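Local coordinates for PhnB protein (Bacillus cereus, PDB 3OMS) that is of unconfirmed function but belongs to the glyoxalase superfamily and may act as a 3-demethylubiquinone-9 3-methyltransferase, at residues D96-F99 with H100-Q104. Sequence-based numbering, arbitrary orientation. Where two conformers were deposited one is given.
Sequences DTVF and HKLAQ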
# COMPACT_ATOMS: atom_id res chain seq x y z
N ASP A 96 11.22 9.31 16.53
CA ASP A 96 10.87 10.68 16.92
C ASP A 96 11.02 11.63 15.75
O ASP A 96 10.11 12.44 15.47
CB ASP A 96 11.76 11.18 18.08
CG ASP A 96 11.41 10.53 19.41
OD1 ASP A 96 10.31 9.93 19.56
OD2 ASP A 96 12.25 10.61 20.33
N THR A 97 12.13 11.51 15.03
CA THR A 97 12.41 12.38 13.89
C THR A 97 11.47 12.14 12.72
O THR A 97 10.94 13.09 12.18
CB THR A 97 13.84 12.24 13.39
OG1 THR A 97 14.73 12.57 14.44
CG2 THR A 97 14.08 13.21 12.23
N VAL A 98 11.28 10.88 12.32
CA VAL A 98 10.45 10.60 11.18
C VAL A 98 8.99 10.93 11.46
O VAL A 98 8.29 11.48 10.61
CB VAL A 98 10.55 9.12 10.73
CG1 VAL A 98 9.73 8.89 9.52
CG2 VAL A 98 11.98 8.69 10.48
N PHE A 99 8.50 10.57 12.63
CA PHE A 99 7.11 10.88 12.98
C PHE A 99 6.83 12.40 12.87
O PHE A 99 5.85 12.81 12.25
CB PHE A 99 6.77 10.37 14.39
CG PHE A 99 5.30 10.42 14.70
CD1 PHE A 99 4.47 9.37 14.34
CD2 PHE A 99 4.75 11.51 15.37
CE1 PHE A 99 3.12 9.40 14.64
CE2 PHE A 99 3.38 11.56 15.65
CZ PHE A 99 2.59 10.53 15.30
N HIS A 100 7.69 13.20 13.50
CA HIS A 100 7.56 14.67 13.56
C HIS A 100 7.57 15.26 12.15
O HIS A 100 6.80 16.14 11.84
CB HIS A 100 8.68 15.24 14.42
CG HIS A 100 8.81 16.73 14.39
ND1 HIS A 100 7.88 17.58 14.95
CD2 HIS A 100 9.81 17.52 13.92
CE1 HIS A 100 8.30 18.83 14.81
NE2 HIS A 100 9.46 18.82 14.19
N LYS A 101 8.44 14.71 11.30
CA LYS A 101 8.49 15.20 9.94
C LYS A 101 7.19 14.88 9.20
O LYS A 101 6.63 15.74 8.52
CB LYS A 101 9.73 14.63 9.21
CG LYS A 101 11.05 15.34 9.65
CD LYS A 101 12.23 14.75 8.90
CE LYS A 101 13.61 15.43 9.10
NZ LYS A 101 14.56 14.48 8.30
N LEU A 102 6.74 13.62 9.29
CA LEU A 102 5.51 13.17 8.60
C LEU A 102 4.24 13.84 9.14
O LEU A 102 3.26 14.02 8.40
CB LEU A 102 5.38 11.63 8.73
CG LEU A 102 6.30 10.74 7.91
CD1 LEU A 102 6.20 9.28 8.43
CD2 LEU A 102 5.93 10.83 6.42
N ALA A 103 4.26 14.21 10.42
CA ALA A 103 3.13 14.91 11.05
C ALA A 103 2.91 16.35 10.54
O ALA A 103 1.82 16.89 10.78
CB ALA A 103 3.32 14.94 12.63
N GLN A 104 3.91 16.98 9.89
CA GLN A 104 3.81 18.40 9.53
C GLN A 104 2.67 18.57 8.53
O GLN A 104 2.64 17.92 7.48
CB GLN A 104 5.10 18.93 8.93
CG GLN A 104 6.41 18.69 9.75
CD GLN A 104 6.50 19.38 11.14
OE1 GLN A 104 5.57 19.33 11.94
NE2 GLN A 104 7.68 19.91 11.45
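V98 and L102 run next to each other, one turn apart on the amphipathic helix 92-103, which packs against the second four-stranded sheet of this glyoxalase-type βαβββ fold. CG1 of V98 stands anti to the backbone N (chi1 -177°) and thus reaches along the helix to CD1 of L102 at 3.7 Å. Both side chains face the sheet, V98 onto L134 and L102 onto W132 and L124. F99 also enters the sheet interface, its side chain touching I108, L124 and L134. On the more exposed flank T97 and K101 run alongside each other: the lysine, extended beyond CG, lays its aliphatic chain past the threonine methyl, with CE 3.9 Å from CG2 of T97. OG1 of T97 is hydrogen-bonded to the carbonyl O of E93, one turn back, whereas D96 forms a salt bridge with K120. Consecutive i to i+4 backbone hydrogen bonds run beneath both pairs, including a nearly straight one from L102 N to V98 O (3.0 Å, 168°). At the last turn A103 N lies 2.8 Å from F99 O, completing a more bent hydrogen bond (145°), and the methyl CB of A103 rests 3.3 Å from that same oxygen, F99 O.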